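Local structure of ABC transporter (Caldanaerobius, 4G68) at residues S291-P303 with D371-A383. The protein probably serves as the extracellular solute-binding component of an ABC transporter, capturing sugars released from xylan for uptake by a thermophilic bacterium. Residues are numbered along the deposited sequence; the frame is centred on the assembly and turned at random.
Sequences SLVKGKIEAVRFP and DPLEIQIMNNIVA
Arg301 sets one face of its guanidinium over the backbone O of Asn380, in the last turn of helix 372-382, with that oxygen under the middle of the group and 3.0 Å from Arg301 CZ. No N-H points down at that oxygen, so the attraction is probably electrostatic, positive charge against the carbonyl-rich helix end. In the plane of the group, Arg301 NE donates to a water (2.8 Å) that in turn donates to Ile381 O. Cut back to alanine, this position is likely to lose the cation over Asn380 O and leave the water on Ile381 O without the N-H it accepts from. Two residues back, in the strand, Ala299 O accepts a short bond from Asn380 ND2 (2.7 Å) that arrives nearly head-on to the carbonyl. Ala299 CB points into the helix, meeting Ile377 CG1 at 3.7 Å and Leu373 CD1 at 3.8 Å. With CG of Leu373 anti to its N (chi1 -172°), the branched end reaches the strand, both methyls against Ile297 CG2. Helix 372-382 thus covers the face of strand 297-300 that carries Ala299, their axis directions 30° apart, while the strand pairs antiparallel with 144-160; Val286 of helix 283-286 touches Leu373, and Leu357 of strand 357-358 packs on Ile377.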
# COMPACT_ATOMS: atom_id res chain seq x y z
N SER C 291 5.13 15.43 -13.13
CA SER C 291 3.68 15.34 -13.32
C SER C 291 3.07 16.50 -14.10
O SER C 291 3.44 17.67 -13.88
CB SER C 291 2.97 15.17 -11.98
OG SER C 291 1.56 14.99 -12.21
N LEU C 292 2.14 16.18 -15.00
CA LEU C 292 1.31 17.13 -15.74
C LEU C 292 -0.15 17.16 -15.29
O LEU C 292 -1.03 17.81 -15.92
CB LEU C 292 1.35 16.79 -17.24
CG LEU C 292 2.77 16.72 -17.82
CD1 LEU C 292 2.69 16.32 -19.28
CD2 LEU C 292 3.46 18.07 -17.65
N VAL C 293 -0.44 16.42 -14.24
CA VAL C 293 -1.82 16.31 -13.74
C VAL C 293 -2.04 16.97 -12.35
O VAL C 293 -3.12 16.81 -11.75
CB VAL C 293 -2.32 14.83 -13.72
CG1 VAL C 293 -2.44 14.20 -15.16
CG2 VAL C 293 -1.55 13.95 -12.71
N LYS C 294 -1.03 17.63 -11.80
CA LYS C 294 -1.25 18.25 -10.46
C LYS C 294 -2.43 19.24 -10.57
O LYS C 294 -2.49 20.06 -11.49
CB LYS C 294 0.02 18.90 -9.94
CG LYS C 294 -0.19 19.98 -8.89
CD LYS C 294 0.36 19.52 -7.57
CE LYS C 294 0.17 20.52 -6.44
NZ LYS C 294 0.81 21.82 -6.68
N GLY C 295 -3.40 19.10 -9.67
CA GLY C 295 -4.61 19.96 -9.65
C GLY C 295 -5.74 19.40 -10.51
O GLY C 295 -6.87 19.82 -10.38
N LYS C 296 -5.43 18.40 -11.34
CA LYS C 296 -6.43 17.75 -12.20
C LYS C 296 -7.04 16.46 -11.64
O LYS C 296 -7.93 15.86 -12.28
CB LYS C 296 -5.77 17.46 -13.56
CG LYS C 296 -5.16 18.70 -14.14
CD LYS C 296 -4.83 18.49 -15.60
CE LYS C 296 -4.19 19.74 -16.18
NZ LYS C 296 -3.84 19.47 -17.61
N ILE C 297 -6.54 16.03 -10.47
CA ILE C 297 -6.80 14.67 -9.89
C ILE C 297 -7.67 14.67 -8.64
O ILE C 297 -7.41 15.43 -7.66
CB ILE C 297 -5.48 13.92 -9.51
CG1 ILE C 297 -4.55 13.66 -10.74
CG2 ILE C 297 -5.76 12.68 -8.59
CD1 ILE C 297 -5.21 13.35 -12.09
N GLU C 298 -8.69 13.80 -8.67
CA GLU C 298 -9.64 13.60 -7.58
C GLU C 298 -9.52 12.16 -7.07
O GLU C 298 -9.42 11.21 -7.88
CB GLU C 298 -11.06 13.79 -8.10
CG GLU C 298 -12.09 13.95 -7.01
CD GLU C 298 -13.52 13.80 -7.51
OE1 GLU C 298 -13.72 13.63 -8.74
OE2 GLU C 298 -14.44 13.84 -6.66
N ALA C 299 -9.49 12.02 -5.74
CA ALA C 299 -9.52 10.74 -5.05
C ALA C 299 -10.96 10.41 -4.57
O ALA C 299 -11.60 11.20 -3.85
CB ALA C 299 -8.57 10.76 -3.83
N VAL C 300 -11.43 9.23 -4.95
CA VAL C 300 -12.71 8.64 -4.52
C VAL C 300 -12.57 7.18 -3.99
O VAL C 300 -11.59 6.49 -4.27
CB VAL C 300 -13.82 8.77 -5.62
CG1 VAL C 300 -13.96 10.22 -6.10
CG2 VAL C 300 -13.55 7.83 -6.81
N ARG C 301 -13.54 6.75 -3.21
CA ARG C 301 -13.68 5.36 -2.81
C ARG C 301 -13.85 4.48 -4.01
O ARG C 301 -14.30 4.95 -5.07
CB ARG C 301 -14.94 5.18 -1.98
CG ARG C 301 -14.75 5.69 -0.57
CD ARG C 301 -15.97 5.40 0.26
NE ARG C 301 -15.74 6.08 1.51
CZ ARG C 301 -16.42 7.14 1.89
NH1 ARG C 301 -17.40 7.60 1.11
NH2 ARG C 301 -16.13 7.71 3.05
N PHE C 302 -13.51 3.21 -3.87
CA PHE C 302 -13.86 2.26 -4.96
C PHE C 302 -15.39 2.20 -4.97
O PHE C 302 -16.00 2.39 -3.91
CB PHE C 302 -13.22 0.89 -4.77
CG PHE C 302 -13.25 0.03 -6.02
CD1 PHE C 302 -12.25 0.16 -7.03
CD2 PHE C 302 -14.33 -0.84 -6.23
CE1 PHE C 302 -12.31 -0.61 -8.18
CE2 PHE C 302 -14.39 -1.61 -7.38
CZ PHE C 302 -13.39 -1.51 -8.34
N PRO C 303 -15.99 2.01 -6.17
CA PRO C 303 -17.43 1.98 -6.30
C PRO C 303 -18.10 0.82 -5.55
O PRO C 303 -17.47 -0.23 -5.23
CB PRO C 303 -17.64 1.78 -7.81
CG PRO C 303 -16.47 2.40 -8.47
CD PRO C 303 -15.34 2.26 -7.49
N ASP C 371 -1.06 18.68 0.55
CA ASP C 371 -1.66 18.71 -0.77
C ASP C 371 -3.14 18.39 -0.65
O ASP C 371 -3.49 17.52 0.14
CB ASP C 371 -0.94 17.77 -1.74
CG ASP C 371 -1.40 17.95 -3.18
OD1 ASP C 371 -0.71 18.64 -3.97
OD2 ASP C 371 -2.47 17.41 -3.52
N PRO C 372 -3.99 19.08 -1.42
CA PRO C 372 -5.42 18.82 -1.35
C PRO C 372 -5.80 17.38 -1.58
O PRO C 372 -6.74 16.91 -0.95
CB PRO C 372 -6.01 19.71 -2.45
CG PRO C 372 -5.08 20.88 -2.50
CD PRO C 372 -3.70 20.32 -2.19
N LEU C 373 -5.05 16.67 -2.44
CA LEU C 373 -5.29 15.27 -2.74
C LEU C 373 -5.05 14.37 -1.51
O LEU C 373 -5.83 13.44 -1.24
CB LEU C 373 -4.42 14.82 -3.93
CG LEU C 373 -4.68 13.42 -4.50
CD1 LEU C 373 -6.09 13.31 -5.08
CD2 LEU C 373 -3.64 13.04 -5.60
N GLU C 374 -4.03 14.69 -0.73
CA GLU C 374 -3.83 14.03 0.56
C GLU C 374 -5.02 14.16 1.53
O GLU C 374 -5.42 13.18 2.19
CB GLU C 374 -2.57 14.60 1.22
CG GLU C 374 -2.20 14.00 2.59
CD GLU C 374 -1.59 12.57 2.55
OE1 GLU C 374 -1.63 11.87 1.50
OE2 GLU C 374 -1.13 12.12 3.62
N ILE C 375 -5.49 15.39 1.70
CA ILE C 375 -6.66 15.71 2.52
C ILE C 375 -7.89 14.97 1.99
O ILE C 375 -8.73 14.39 2.74
CB ILE C 375 -6.91 17.23 2.46
CG1 ILE C 375 -5.73 17.96 3.11
CG2 ILE C 375 -8.18 17.62 3.20
CD1 ILE C 375 -5.66 19.43 2.81
N GLN C 376 -8.01 14.97 0.68
CA GLN C 376 -9.15 14.32 0.02
C GLN C 376 -9.22 12.80 0.32
O GLN C 376 -10.30 12.26 0.64
CB GLN C 376 -9.21 14.65 -1.47
CG GLN C 376 -10.63 14.43 -2.02
CD GLN C 376 -10.77 14.70 -3.50
OE1 GLN C 376 -11.78 15.29 -3.96
NE2 GLN C 376 -9.76 14.31 -4.26
N ILE C 377 -8.05 12.15 0.20
CA ILE C 377 -7.90 10.76 0.56
C ILE C 377 -8.42 10.61 1.98
O ILE C 377 -9.31 9.80 2.20
CB ILE C 377 -6.47 10.20 0.36
CG1 ILE C 377 -6.15 10.07 -1.13
CG2 ILE C 377 -6.39 8.80 1.00
CD1 ILE C 377 -4.68 9.81 -1.49
N MET C 378 -7.89 11.37 2.94
CA MET C 378 -8.46 11.35 4.29
C MET C 378 -10.00 11.46 4.33
O MET C 378 -10.69 10.58 4.89
CB MET C 378 -7.83 12.46 5.12
CG MET C 378 -6.51 12.06 5.74
SD MET C 378 -5.85 13.33 6.86
CE MET C 378 -6.95 13.31 8.16
N ASN C 379 -10.53 12.49 3.68
CA ASN C 379 -11.98 12.79 3.63
C ASN C 379 -12.91 11.87 2.81
O ASN C 379 -13.97 11.44 3.30
CB ASN C 379 -12.14 14.22 3.10
CG ASN C 379 -11.65 15.24 4.09
OD1 ASN C 379 -11.34 14.91 5.25
ND2 ASN C 379 -11.59 16.49 3.65
N ASN C 380 -12.56 11.64 1.56
CA ASN C 380 -13.34 10.73 0.71
C ASN C 380 -13.15 9.26 1.01
O ASN C 380 -14.03 8.48 0.66
CB ASN C 380 -13.07 10.99 -0.75
CG ASN C 380 -13.60 12.36 -1.21
OD1 ASN C 380 -14.10 13.16 -0.39
ND2 ASN C 380 -13.44 12.64 -2.51
N ILE C 381 -12.02 8.85 1.63
CA ILE C 381 -11.77 7.42 1.84
C ILE C 381 -11.66 7.00 3.30
O ILE C 381 -12.40 6.09 3.78
CB ILE C 381 -10.51 6.87 1.06
CG1 ILE C 381 -10.74 6.87 -0.45
CG2 ILE C 381 -10.25 5.41 1.44
CD1 ILE C 381 -10.28 8.12 -1.15
N VAL C 382 -10.72 7.61 4.00
CA VAL C 382 -10.45 7.09 5.32
C VAL C 382 -11.54 7.46 6.37
O VAL C 382 -12.01 6.59 7.10
CB VAL C 382 -9.01 7.39 5.78
CG1 VAL C 382 -8.76 6.69 7.10
CG2 VAL C 382 -8.00 6.88 4.76
N ALA C 383 -11.92 8.73 6.41
CA ALA C 383 -12.90 9.26 7.41
C ALA C 383 -14.22 8.46 7.48
O ALA C 383 -14.82 8.15 6.45
CB ALA C 383 -13.17 10.74 7.13
O HOH W 1 -13.89 4.06 2.23